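PDB 1TU9: globin domain-containing protein from Pseudomonas aeruginosa, which binds heme within a globin fold and may, like other members of its family, bind and carry oxygen, though its biological role is not established. Local coordinates for residues A6-Q11 against R114-D119; Q11-C16 against G21-F26; L93-L98 against D119-G124; M100-A103 against D108-A111. All blocks are in the same frame, centred on the assembly; numbering follows the deposited sequence. Where two conformers were deposited one is given.

Contact 1: residues A6-Q11 against R114-D119; sequences ADRVMQ and RDAWRD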
loop_
_atom_site.group_PDB
_atom_site.type_symbol
_atom_site.label_atom_id
_atom_site.label_comp_id
_atom_site.label_asym_id
_atom_site.label_seq_id
_atom_site.Cartn_x
_atom_site.Cartn_y
_atom_site.Cartn_z
ATOM N N ALA A 6 13.676 5.829 1.410
ATOM C CA ALA A 6 13.194 5.214 0.179
ATOM C C ALA A 6 14.102 4.064 -0.244
ATOM O O ALA A 6 13.614 3.033 -0.688
ATOM C CB ALA A 6 13.056 6.234 -0.929
ATOM N N ASP A 7 15.414 4.223 -0.099
ATOM C CA ASP A 7 16.336 3.126 -0.426
ATOM C C ASP A 7 16.087 1.917 0.477
ATOM O O ASP A 7 16.102 0.779 0.018
ATOM C CB ASP A 7 17.792 3.561 -0.238
ATOM C CG ASP A 7 18.301 4.447 -1.335
ATOM O OD1 ASP A 7 17.734 4.449 -2.441
ATOM O OD2 ASP A 7 19.313 5.154 -1.164
ATOM N N ARG A 8 15.876 2.144 1.764
ATOM C CA ARG A 8 15.606 1.062 2.700
ATOM C C ARG A 8 14.340 0.317 2.277
ATOM O O ARG A 8 14.292 -0.920 2.289
ATOM C CB ARG A 8 15.427 1.600 4.122
ATOM C CG ARG A 8 16.531 2.462 4.666
ATOM C CD ARG A 8 16.383 2.745 6.126
ATOM N NE ARG A 8 16.726 1.509 6.787
ATOM C CZ ARG A 8 17.846 1.247 7.445
ATOM N NH1 ARG A 8 18.760 2.181 7.693
ATOM N NH2 ARG A 8 18.013 0.028 7.914
ATOM N N VAL A 9 13.309 1.067 1.915
ATOM C CA VAL A 9 12.080 0.455 1.449
ATOM C C VAL A 9 12.302 -0.314 0.140
ATOM O O VAL A 9 11.794 -1.418 -0.010
ATOM C CB VAL A 9 10.977 1.510 1.307
ATOM C CG1 VAL A 9 9.779 0.979 0.535
ATOM C CG2 VAL A 9 10.546 1.998 2.686
ATOM N N MET A 10 13.051 0.240 -0.803
ATOM C CA MET A 10 13.294 -0.473 -2.053
ATOM C C MET A 10 14.016 -1.794 -1.787
ATOM O O MET A 10 13.685 -2.811 -2.386
ATOM C CB MET A 10 14.091 0.378 -3.041
ATOM C CG MET A 10 13.274 1.504 -3.622
ATOM S SD MET A 10 14.030 2.361 -4.984
ATOM C CE MET A 10 15.369 3.237 -4.177
ATOM N N GLN A 11 15.003 -1.793 -0.898
ATOM C CA GLN A 11 15.745 -3.018 -0.601
ATOM C C GLN A 11 14.810 -4.056 0.000
ATOM O O GLN A 11 14.802 -5.223 -0.399
ATOM C CB GLN A 11 16.883 -2.709 0.360
ATOM C CG GLN A 11 17.986 -1.842 -0.255
ATOM C CD GLN A 11 19.001 -1.359 0.747
ATOM O OE1 GLN A 11 19.162 -1.965 1.806
ATOM N NE2 GLN A 11 19.698 -0.278 0.418
ATOM N N ARG A 114 10.735 -1.180 9.277
ATOM C CA ARG A 114 9.315 -0.926 9.488
ATOM C C ARG A 114 9.029 0.563 9.515
ATOM O O ARG A 114 8.071 1.038 8.927
ATOM C CB ARG A 114 8.834 -1.641 10.756
ATOM C CG ARG A 114 8.754 -3.138 10.495
ATOM C CD ARG A 114 8.042 -3.979 11.488
ATOM N NE ARG A 114 8.918 -4.263 12.595
ATOM C CZ ARG A 114 8.857 -3.669 13.763
ATOM N NH1 ARG A 114 7.910 -2.772 14.007
ATOM N NH2 ARG A 114 9.731 -4.004 14.702
ATOM N N ASP A 115 9.876 1.341 10.183
ATOM C CA ASP A 115 9.679 2.799 10.232
ATOM C C ASP A 115 9.884 3.449 8.876
ATOM O O ASP A 115 9.237 4.447 8.540
ATOM C CB ASP A 115 10.610 3.450 11.258
ATOM C CG ASP A 115 9.970 3.599 12.607
ATOM O OD1 ASP A 115 10.687 3.911 13.573
ATOM O OD2 ASP A 115 8.756 3.423 12.809
ATOM N N ALA A 116 10.799 2.910 8.087
ATOM C CA ALA A 116 10.985 3.424 6.741
ATOM C C ALA A 116 9.743 3.169 5.884
ATOM O O ALA A 116 9.302 4.045 5.156
ATOM C CB ALA A 116 12.229 2.820 6.099
ATOM N N TRP A 117 9.162 1.980 5.992
ATOM C CA TRP A 117 7.921 1.697 5.275
ATOM C C TRP A 117 6.814 2.658 5.699
ATOM O O TRP A 117 6.102 3.195 4.860
ATOM C CB TRP A 117 7.463 0.256 5.510
ATOM C CG TRP A 117 8.069 -0.752 4.586
ATOM C CD1 TRP A 117 9.082 -1.622 4.851
ATOM C CD2 TRP A 117 7.680 -0.995 3.234
ATOM N NE1 TRP A 117 9.338 -2.396 3.745
ATOM C CE2 TRP A 117 8.485 -2.030 2.737
ATOM C CE3 TRP A 117 6.708 -0.445 2.391
ATOM C CZ2 TRP A 117 8.342 -2.533 1.452
ATOM C CZ3 TRP A 117 6.580 -0.926 1.113
ATOM C CH2 TRP A 117 7.390 -1.972 0.655
ATOM N N ARG A 118 6.649 2.862 6.993
ATOM C CA ARG A 118 5.587 3.744 7.473
ATOM C C ARG A 118 5.777 5.172 6.987
ATOM O O ARG A 118 4.822 5.833 6.583
ATOM C CB ARG A 118 5.450 3.641 8.998
ATOM C CG ARG A 118 4.795 2.317 9.391
ATOM C CD ARG A 118 4.359 2.184 10.839
ATOM N NE ARG A 118 3.592 0.958 11.053
ATOM C CZ ARG A 118 2.275 0.833 10.852
ATOM N NH1 ARG A 118 1.533 1.865 10.461
ATOM N NH2 ARG A 118 1.699 -0.341 11.051
ATOM N N ASP A 119 7.018 5.637 6.986
ATOM C CA ASP A 119 7.353 6.995 6.556
ATOM C C ASP A 119 7.140 7.150 5.051
ATOM O O ASP A 119 6.433 8.061 4.596
ATOM C CB ASP A 119 8.805 7.248 6.978
ATOM C CG ASP A 119 9.315 8.621 6.672
ATOM O OD1 ASP A 119 8.681 9.430 5.945
ATOM O OD2 ASP A 119 10.434 8.932 7.112
#

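Contact 2: residues Q11-C16 against G21-F26; sequences QSYGRC and GFFDDF. With EDO (1,2-ethanediol), chain E.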
loop_
_atom_site.group_PDB
_atom_site.type_symbol
_atom_site.label_atom_id
_atom_site.label_comp_id
_atom_site.label_asym_id
_atom_site.label_seq_id
_atom_site.Cartn_x
_atom_site.Cartn_y
_atom_site.Cartn_z
ATOM N N GLN A 11 15.003 -1.793 -0.898
ATOM C CA GLN A 11 15.745 -3.018 -0.601
ATOM C C GLN A 11 14.810 -4.056 0.000
ATOM O O GLN A 11 14.802 -5.223 -0.399
ATOM C CB GLN A 11 16.883 -2.709 0.360
ATOM C CG GLN A 11 17.986 -1.842 -0.255
ATOM C CD GLN A 11 19.001 -1.359 0.747
ATOM O OE1 GLN A 11 19.162 -1.965 1.806
ATOM N NE2 GLN A 11 19.698 -0.278 0.418
ATOM N N SER A 12 13.988 -3.615 0.940
ATOM C CA SER A 12 13.013 -4.490 1.584
ATOM C C SER A 12 11.972 -5.010 0.593
ATOM O O SER A 12 11.654 -6.206 0.579
ATOM C CB SER A 12 12.346 -3.750 2.733
ATOM O OG SER A 12 11.286 -4.498 3.291
ATOM N N TYR A 13 11.468 -4.137 -0.262
ATOM C CA TYR A 13 10.442 -4.519 -1.216
ATOM C C TYR A 13 10.989 -5.525 -2.227
ATOM O O TYR A 13 10.267 -6.395 -2.674
ATOM C CB TYR A 13 9.915 -3.293 -1.930
ATOM C CG TYR A 13 8.655 -3.493 -2.751
ATOM C CD1 TYR A 13 7.537 -4.123 -2.218
ATOM C CD2 TYR A 13 8.562 -2.975 -4.033
ATOM C CE1 TYR A 13 6.368 -4.243 -2.954
ATOM C CE2 TYR A 13 7.393 -3.094 -4.779
ATOM C CZ TYR A 13 6.301 -3.731 -4.228
ATOM O OH TYR A 13 5.105 -3.848 -4.914
ATOM N N GLY A 14 12.265 -5.424 -2.586
ATOM C CA GLY A 14 12.875 -6.417 -3.446
ATOM C C GLY A 14 12.857 -7.786 -2.816
ATOM O O GLY A 14 12.509 -8.771 -3.475
ATOM N N ARG A 15 13.214 -7.869 -1.542
ATOM C CA ARG A 15 13.133 -9.130 -0.820
ATOM C C ARG A 15 11.685 -9.618 -0.712
ATOM O O ARG A 15 11.437 -10.805 -0.826
ATOM C CB ARG A 15 13.780 -9.031 0.558
ATOM C CG ARG A 15 15.285 -8.820 0.509
ATOM C CD ARG A 15 15.971 -8.843 1.861
ATOM N NE ARG A 15 15.599 -7.723 2.708
ATOM C CZ ARG A 15 16.227 -6.557 2.776
ATOM N NH1 ARG A 15 17.263 -6.278 2.008
ATOM N NH2 ARG A 15 15.763 -5.642 3.603
ATOM N N CYS A 16 10.730 -8.715 -0.515
ATOM C CA CYS A 16 9.330 -9.105 -0.404
ATOM C C CYS A 16 8.803 -9.680 -1.712
ATOM O O CYS A 16 8.137 -10.719 -1.719
ATOM C CB CYS A 16 8.462 -7.919 0.005
ATOM S SG CYS A 16 8.664 -7.374 1.713
ATOM N N GLY A 21 4.121 -15.664 -1.865
ATOM C CA GLY A 21 3.061 -15.481 -0.901
ATOM C C GLY A 21 2.949 -14.077 -0.338
ATOM O O GLY A 21 2.022 -13.823 0.399
ATOM N N PHE A 22 3.857 -13.170 -0.693
ATOM C CA PHE A 22 3.834 -11.820 -0.115
ATOM C C PHE A 22 2.496 -11.114 -0.354
ATOM O O PHE A 22 1.878 -10.613 0.586
ATOM C CB PHE A 22 5.002 -10.992 -0.669
ATOM C CG PHE A 22 4.983 -9.545 -0.233
ATOM C CD1 PHE A 22 5.170 -9.191 1.092
ATOM C CD2 PHE A 22 4.743 -8.546 -1.149
ATOM C CE1 PHE A 22 5.142 -7.856 1.484
ATOM C CE2 PHE A 22 4.706 -7.227 -0.748
ATOM C CZ PHE A 22 4.910 -6.889 0.564
ATOM N N PHE A 23 2.060 -11.064 -1.610
ATOM C CA PHE A 23 0.827 -10.366 -1.949
ATOM C C PHE A 23 -0.404 -11.140 -1.508
ATOM O O PHE A 23 -1.406 -10.539 -1.133
ATOM C CB PHE A 23 0.788 -10.031 -3.442
ATOM C CG PHE A 23 1.815 -9.022 -3.825
ATOM C CD1 PHE A 23 1.615 -7.684 -3.536
ATOM C CD2 PHE A 23 3.007 -9.400 -4.418
ATOM C CE1 PHE A 23 2.587 -6.730 -3.858
ATOM C CE2 PHE A 23 3.980 -8.451 -4.741
ATOM C CZ PHE A 23 3.751 -7.121 -4.448
ATOM N N ASP A 24 -0.334 -12.470 -1.512
ATOM C CA ASP A 24 -1.413 -13.288 -0.948
ATOM C C ASP A 24 -1.610 -12.935 0.519
ATOM O O ASP A 24 -2.732 -12.746 0.998
ATOM C CB ASP A 24 -1.082 -14.787 -1.008
ATOM C CG ASP A 24 -1.075 -15.350 -2.399
ATOM O OD1 ASP A 24 -1.660 -14.746 -3.329
ATOM O OD2 ASP A 24 -0.513 -16.450 -2.601
ATOM N N ASP A 25 -0.509 -12.884 1.253
ATOM C CA ASP A 25 -0.572 -12.600 2.675
ATOM C C ASP A 25 -1.051 -11.171 2.941
ATOM O O ASP A 25 -1.860 -10.957 3.836
ATOM C CB ASP A 25 0.775 -12.853 3.357
ATOM C CG ASP A 25 1.096 -14.306 3.495
ATOM O OD1 ASP A 25 0.183 -15.146 3.352
ATOM O OD2 ASP A 25 2.240 -14.674 3.798
ATOM N N PHE A 26 -0.578 -10.207 2.160
ATOM C CA PHE A 26 -1.062 -8.843 2.295
ATOM C C PHE A 26 -2.594 -8.820 2.242
ATOM O O PHE A 26 -3.244 -8.277 3.137
ATOM C CB PHE A 26 -0.529 -7.913 1.206
ATOM C CG PHE A 26 -1.222 -6.594 1.236
ATOM C CD1 PHE A 26 -0.926 -5.673 2.224
ATOM C CD2 PHE A 26 -2.290 -6.339 0.397
ATOM C CE1 PHE A 26 -1.637 -4.483 2.320
ATOM C CE2 PHE A 26 -2.998 -5.165 0.485
ATOM C CZ PHE A 26 -2.671 -4.233 1.452
HETATM C C1 EDO E . -6.272 -13.244 -0.354
HETATM O O1 EDO E . -4.906 -13.280 -0.710
HETATM C C2 EDO E . -7.075 -12.698 -1.512
HETATM O O2 EDO E . -6.925 -13.542 -2.633
#

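Contact 3: residues L93-L98 against D119-G124; sequences LWLDAL and DVMGRG. With HEM (protoporphyrin IX containing Fe), chain B; PPI (propanoic acid), chain C.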
loop_
_atom_site.group_PDB
_atom_site.type_symbol
_atom_site.label_atom_id
_atom_site.label_comp_id
_atom_site.label_asym_id
_atom_site.label_seq_id
_atom_site.Cartn_x
_atom_site.Cartn_y
_atom_site.Cartn_z
ATOM N N LEU A 93 -5.535 0.602 8.022
ATOM C CA LEU A 93 -5.642 -0.854 7.927
ATOM C C LEU A 93 -4.799 -1.411 6.790
ATOM O O LEU A 93 -4.182 -2.477 6.930
ATOM C CB LEU A 93 -7.101 -1.270 7.763
ATOM C CG LEU A 93 -8.065 -0.847 8.872
ATOM C CD1 LEU A 93 -9.471 -1.280 8.513
ATOM C CD2 LEU A 93 -7.639 -1.401 10.221
ATOM N N TRP A 94 -4.748 -0.692 5.677
ATOM C CA TRP A 94 -3.896 -1.056 4.551
ATOM C C TRP A 94 -2.434 -1.083 4.989
ATOM O O TRP A 94 -1.704 -2.045 4.740
ATOM C CB TRP A 94 -4.120 -0.039 3.426
ATOM C CG TRP A 94 -3.383 -0.302 2.145
ATOM C CD1 TRP A 94 -3.859 -0.948 1.042
ATOM C CD2 TRP A 94 -2.049 0.109 1.803
ATOM N NE1 TRP A 94 -2.901 -0.991 0.059
ATOM C CE2 TRP A 94 -1.775 -0.355 0.505
ATOM C CE3 TRP A 94 -1.042 0.803 2.476
ATOM C CZ2 TRP A 94 -0.556 -0.136 -0.132
ATOM C CZ3 TRP A 94 0.168 1.025 1.834
ATOM C CH2 TRP A 94 0.398 0.562 0.548
ATOM N N LEU A 95 -2.013 -0.042 5.687
ATOM C CA LEU A 95 -0.622 0.057 6.094
ATOM C C LEU A 95 -0.283 -1.002 7.134
ATOM O O LEU A 95 0.786 -1.613 7.078
ATOM C CB LEU A 95 -0.299 1.472 6.593
ATOM C CG LEU A 95 1.180 1.742 6.887
ATOM C CD1 LEU A 95 2.053 1.470 5.667
ATOM C CD2 LEU A 95 1.308 3.194 7.324
ATOM N N ASP A 96 -1.181 -1.253 8.073
ATOM C CA ASP A 96 -0.943 -2.309 9.051
ATOM C C ASP A 96 -0.775 -3.674 8.364
ATOM O O ASP A 96 0.085 -4.460 8.740
ATOM C CB ASP A 96 -2.088 -2.432 10.057
ATOM C CG ASP A 96 -2.193 -1.275 11.010
ATOM O OD1 ASP A 96 -1.234 -0.509 11.173
ATOM O OD2 ASP A 96 -3.242 -1.105 11.661
ATOM N N ALA A 97 -1.603 -3.959 7.365
ATOM C CA ALA A 97 -1.548 -5.236 6.666
ATOM C C ALA A 97 -0.238 -5.355 5.887
ATOM O O ALA A 97 0.389 -6.428 5.853
ATOM C CB ALA A 97 -2.746 -5.375 5.741
ATOM N N LEU A 98 0.193 -4.257 5.290
ATOM C CA LEU A 98 1.461 -4.213 4.583
ATOM C C LEU A 98 2.627 -4.488 5.514
ATOM O O LEU A 98 3.502 -5.303 5.202
ATOM C CB LEU A 98 1.635 -2.869 3.872
ATOM C CG LEU A 98 2.943 -2.700 3.087
ATOM C CD1 LEU A 98 3.120 -3.750 2.009
ATOM C CD2 LEU A 98 2.992 -1.305 2.475
ATOM N N ASP A 119 7.018 5.637 6.986
ATOM C CA ASP A 119 7.353 6.995 6.556
ATOM C C ASP A 119 7.140 7.150 5.051
ATOM O O ASP A 119 6.433 8.061 4.596
ATOM C CB ASP A 119 8.805 7.248 6.978
ATOM C CG ASP A 119 9.315 8.621 6.672
ATOM O OD1 ASP A 119 8.681 9.430 5.945
ATOM O OD2 ASP A 119 10.434 8.932 7.112
ATOM N N VAL A 120 7.721 6.239 4.277
ATOM C CA VAL A 120 7.669 6.321 2.829
ATOM C C VAL A 120 6.240 6.124 2.311
ATOM O O VAL A 120 5.775 6.873 1.460
ATOM C CB VAL A 120 8.666 5.338 2.169
ATOM C CG1 VAL A 120 8.441 5.223 0.667
ATOM C CG2 VAL A 120 10.097 5.776 2.484
ATOM N N MET A 121 5.535 5.117 2.803
ATOM C CA MET A 121 4.144 4.934 2.380
ATOM C C MET A 121 3.252 6.066 2.878
ATOM O O MET A 121 2.349 6.488 2.158
ATOM C CB MET A 121 3.576 3.603 2.864
ATOM C CG MET A 121 4.287 2.379 2.319
ATOM S SD MET A 121 3.994 2.081 0.550
ATOM C CE MET A 121 5.472 2.732 -0.144
ATOM N N GLY A 122 3.504 6.560 4.083
ATOM C CA GLY A 122 2.667 7.599 4.665
ATOM C C GLY A 122 2.612 8.866 3.849
ATOM O O GLY A 122 1.581 9.536 3.815
ATOM N N ARG A 123 3.693 9.196 3.152
ATOM C CA ARG A 123 3.727 10.405 2.332
ATOM C C ARG A 123 2.707 10.366 1.237
ATOM O O ARG A 123 1.985 11.336 1.012
ATOM C CB ARG A 123 5.072 10.561 1.644
ATOM C CG ARG A 123 6.173 10.654 2.561
ATOM C CD ARG A 123 7.464 10.379 1.915
ATOM N NE ARG A 123 8.404 10.222 2.974
ATOM C CZ ARG A 123 9.641 10.668 2.929
ATOM N NH1 ARG A 123 10.100 11.282 1.854
ATOM N NH2 ARG A 123 10.411 10.492 3.966
ATOM N N GLY A 124 2.677 9.245 0.523
ATOM C CA GLY A 124 1.769 9.086 -0.591
ATOM C C GLY A 124 0.348 8.896 -0.116
ATOM O O GLY A 124 -0.585 9.430 -0.713
HETATM C CHA HEM B . -8.230 -0.285 -7.000
HETATM C CHB HEM B . -3.780 1.014 -5.288
HETATM C CHC HEM B . -5.723 1.761 -1.023
HETATM C CHD HEM B . -9.828 -0.358 -2.406
HETATM C C1A HEM B . -6.884 0.086 -6.904
HETATM C C2A HEM B . -5.943 0.197 -8.011
HETATM C C3A HEM B . -4.736 0.535 -7.553
HETATM C C4A HEM B . -4.822 0.669 -6.118
HETATM C CMA HEM B . -3.467 0.755 -8.408
HETATM C CAA HEM B . -6.302 -0.031 -9.483
HETATM C CBA HEM B . -6.293 1.321 -10.211
HETATM C CGA HEM B . -7.000 2.423 -9.449
HETATM O O1A HEM B . -8.242 2.352 -9.297
HETATM O O2A HEM B . -6.338 3.397 -8.995
HETATM C C1B HEM B . -3.892 1.368 -3.977
HETATM C C2B HEM B . -2.864 1.872 -3.079
HETATM C C3B HEM B . -3.410 2.090 -1.886
HETATM C C4B HEM B . -4.816 1.702 -2.022
HETATM C CMB HEM B . -1.380 2.090 -3.460
HETATM C CAB HEM B . -2.715 2.603 -0.595
HETATM C CBB HEM B . -1.811 3.586 -0.605
HETATM C C1C HEM B . -6.965 1.177 -1.031
HETATM C C2C HEM B . -7.738 0.980 0.153
HETATM C C3C HEM B . -8.863 0.369 -0.200
HETATM C C4C HEM B . -8.838 0.184 -1.630
HETATM C CMC HEM B . -7.286 1.415 1.548
HETATM C CAC HEM B . -9.981 -0.013 0.778
HETATM C CBC HEM B . -10.743 -1.081 0.602
HETATM C C1D HEM B . -9.811 -0.513 -3.759
HETATM C C2D HEM B . -10.894 -1.076 -4.500
HETATM C C3D HEM B . -10.435 -1.078 -5.936
HETATM C C4D HEM B . -9.094 -0.517 -5.931
HETATM C CMD HEM B . -12.231 -1.575 -3.943
HETATM C CAD HEM B . -11.272 -1.638 -7.092
HETATM C CBD HEM B . -11.221 -3.174 -7.040
HETATM C CGD HEM B . -12.120 -3.792 -8.096
HETATM O O1D HEM B . -13.366 -3.686 -7.957
HETATM O O2D HEM B . -11.606 -4.381 -9.087
HETATM N NA HEM B . -6.143 0.383 -5.780
HETATM N NB HEM B . -5.086 1.285 -3.302
HETATM N NC HEM B . -7.647 0.682 -2.119
HETATM N ND HEM B . -8.780 -0.194 -4.619
HETATM FE FE HEM B . -6.973 0.564 -4.068
HETATM C C1 PPI C . -6.081 -2.048 -3.457
HETATM C C2 PPI C . -5.464 -1.652 -2.169
HETATM C C3 PPI C . -4.937 -2.881 -1.558
HETATM O O1 PPI C . -6.628 -1.266 -4.168
HETATM O O2 PPI C . -6.056 -3.338 -3.834
#

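Contact 4: residues M100-A103 against D108-A111; sequences MAVA and DCDA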
loop_
_atom_site.group_PDB
_atom_site.type_symbol
_atom_site.label_atom_id
_atom_site.label_comp_id
_atom_site.label_asym_id
_atom_site.label_seq_id
_atom_site.Cartn_x
_atom_site.Cartn_y
_atom_site.Cartn_z
ATOM N N MET A 100 2.628 -6.107 8.294
ATOM C CA MET A 100 2.593 -7.509 8.695
ATOM C C MET A 100 3.171 -8.401 7.590
ATOM O O MET A 100 3.970 -9.294 7.869
ATOM C CB MET A 100 1.164 -7.917 9.035
ATOM C CG MET A 100 1.071 -9.107 9.938
ATOM S SD MET A 100 -0.643 -9.435 10.359
ATOM C CE MET A 100 -0.459 -11.037 11.059
ATOM N N ALA A 101 2.785 -8.147 6.341
ATOM C CA ALA A 101 3.306 -8.915 5.203
ATOM C C ALA A 101 4.822 -8.726 5.027
ATOM O O ALA A 101 5.537 -9.684 4.755
ATOM C CB ALA A 101 2.571 -8.548 3.941
ATOM N N VAL A 102 5.307 -7.513 5.253
ATOM C CA VAL A 102 6.732 -7.231 5.190
ATOM C C VAL A 102 7.466 -8.016 6.284
ATOM O O VAL A 102 8.480 -8.651 6.028
ATOM C CB VAL A 102 7.023 -5.717 5.323
ATOM C CG1 VAL A 102 8.508 -5.464 5.516
ATOM C CG2 VAL A 102 6.550 -4.970 4.106
ATOM N N ALA A 103 6.946 -8.002 7.504
ATOM C CA ALA A 103 7.576 -8.743 8.601
ATOM C C ALA A 103 7.643 -10.248 8.300
ATOM O O ALA A 103 8.592 -10.937 8.709
ATOM C CB ALA A 103 6.839 -8.487 9.901
ATOM N N ASP A 108 15.180 -9.731 6.609
ATOM C CA ASP A 108 16.005 -8.715 7.270
ATOM C C ASP A 108 15.186 -7.612 7.938
ATOM O O ASP A 108 15.751 -6.635 8.421
ATOM C CB ASP A 108 16.955 -8.076 6.258
ATOM C CG ASP A 108 17.920 -9.059 5.663
ATOM O OD1 ASP A 108 18.290 -10.048 6.340
ATOM O OD2 ASP A 108 18.365 -8.900 4.515
ATOM N N CYS A 109 13.863 -7.761 7.970
ATOM C CA CYS A 109 12.992 -6.755 8.563
ATOM C C CYS A 109 13.369 -6.497 10.017
ATOM O O CYS A 109 13.557 -7.432 10.799
ATOM C CB CYS A 109 11.532 -7.192 8.497
ATOM S SG CYS A 109 10.388 -5.860 8.906
ATOM N N ASP A 110 13.520 -5.219 10.345
ATOM C CA ASP A 110 13.786 -4.775 11.707
ATOM C C ASP A 110 13.055 -3.460 11.941
ATOM O O ASP A 110 12.288 -3.012 11.087
ATOM C CB ASP A 110 15.299 -4.686 11.973
ATOM C CG ASP A 110 16.029 -3.732 11.055
ATOM O OD1 ASP A 110 15.416 -2.849 10.423
ATOM O OD2 ASP A 110 17.273 -3.790 10.929
ATOM N N ALA A 111 13.258 -2.855 13.109
ATOM C CA ALA A 111 12.555 -1.615 13.430
ATOM C C ALA A 111 12.828 -0.524 12.409
ATOM O O ALA A 111 11.929 0.201 12.045
ATOM C CB ALA A 111 12.905 -1.139 14.824
#

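Contact 1: residues A6-Q11 against R114-D119
With CG1 of V9 anti to the backbone N (chi1 167°) and the indole of W117 held beside its own backbone N, the methyl lands directly over the six-membered ring of the tryptophan. V9 CG1 sits 3.6 Å from that ring's centroid and only 4° off the normal, a well-centred CH-pi contact in which all six ring carbons lie at similar distances from the methyl. The other branch turns toward the backbone of the partner helix: V9 CG2 lies 3.4 Å from A116 O and close to W117 N, and A116 CB is 3.9 Å from the same V9 CG2. These segments belong to the first and last helices of the globin fold, the A and H helices, and the axes of the two short segments pass 8.5 Å apart at a crossing angle of -109°. A116, with only a methyl side chain, lies at this close passage, and R8 CB borders it from the exposed side, 4.0 Å from A116 CB. The pyrrole nitrogen W117 NE1 is hydrogen-bonded to S12 on the first helix, which helps to fix the ring's rotation, while I57 of helix 46-64 touches W117.

Contact 2: residues Q11-C16 against G21-F26
The turn between the first two helices of the globin fold, the A-B corner, brings C16 and Y13 against F22 and F23 at the start of helix 22-32. C16 CB stands 3.5 Å from the centroid of the F22 ring and 7° off its normal, making a CH-pi contact over the ring centre. The sulfur lies off to one side of the same face, with C16 SG 3.6 Å from F22 CE1 in an oblique sulfur-aromatic contact. F22 has CG anti to its backbone N (chi1 174°), which carries the ring back toward helix 5-17; the course of the backbone at the corner itself sets F22 CB 3.3 Å from C16 O. The tyrosine arrives nearly at right angles to both phenylalanines: Y13 CE1 has F22 CE2 at 4.1 Å, near the plane of the tyrosine ring, whereas Y13 OH meets the edge of F23, 3.6 Å from F23 CZ. F22 CD2 in turn lies over the face of F23, so the two phenylalanines brace one another. On the other side of helix 22-32, a 1,2-ethanediol, probably from the crystallisation liquor, donates from O1 to D24 O at 2.8 Å. Since no hydrogen bond joins the two segments and Y13 OH is satisfied by R54 O of helix 46-64, the contact between them is made by aromatic, sulfur and methylene groups, with the tyrosine hydroxyl tying it to a third helix.

Contact 3: residues L93-L98 against D119-G124
M121 passes its bent side chain across L95 and L98 to bring its sulfur to the edge of W94, in the antiparallel G-H helix pair of the globin fold. The axes of these short segments stand 11.3 Å apart with 155° between their directions, a wide spacing bridged by side chains. M121 crosses both W94 and L98 at about a right angle. Its SD lies in the plane of the indole, 3.9 Å from W94 CH2, a Met-aromatic contact made at the rim and not over a face. Further back on the same chain, L95 CD1 packs 3.8 Å from M121 CB, and L98 CD2 lies 3.9 Å from M121 CG. A chi1 of -176° extends the W94 indole away from its backbone N and into the ligand pocket: its face carries the heme vinyl carbon CAB, which is 3.3 Å from W94 CE2, and its pyrrole edge meets propanoic acid, whose C3 is 3.2 Å from W94 NE1. That ligand coordinates the heme iron through O1 at 1.9 Å, H79 being the axial residue, and is hydrogen-bonded to Y27 and Q49. Away from the heme, R123 grips D119 side-on within its own helix: R123 NH2 is 2.8 Å from D119 OD1, and NE joins it on the same atom, both from one face of the carboxylate and about 40° above its plane.

Contact 4: residues M100-A103 against D108-A111
D106 OD1, hydrogen-bonded to D108 N and salt-bridged to R15 NE, braces the connection from which C109 reaches back to V102 and A103. The first torsion of C109, -168°, swings the sulfur opposite the backbone N and directs it at the end of helix 90-105. There it meets two neighbours: C109 SG is 3.9 Å from V102 CG1 and 4.0 Å from A103 CA. C109 CB adds a looser approach, 4.2 Å from V102 O. No hydrogen bond spans the two segments, and the contact is made chiefly through one sulfur. Past C109 the chain enters the next helix with D110 as its N-cap; the D110 side chain caps a backbone N just past the segment, and its OD1 is hydrogen-bonded to T113 OG1. This is the G-H corner of the globin fold, where the chain reverses between its last two long helices. C109 borders helix 111-130 through R114, while V102 is wedged between that helix, at W117, helix 5-17, at S12 and C16, and helix 22-32, at F22.

W117 and V102 join the parts of the fold remote from the heme. The tryptophan of contact 1 reaches contact 2 through W117 NE1, 2.9 Å from S12 OG, and W117 NE1 also lies 3.6 Å from V102 CG1 of contact 4. F22 of contact 2 packs on the same helix 90-105, F22 CE1 being 3.6 Å from A101 CB. Contacts 1 and 3 share helix 111-130 and are tied by a salt bridge, R118 NH2 to D96 OD1 at 2.9 Å. Contact 3 alone borders the heme directly; F26, in segment 21-26, touches the propanoic acid and sets its CE1 3.4 Å from W94 O, linking contact 2 to the pocket.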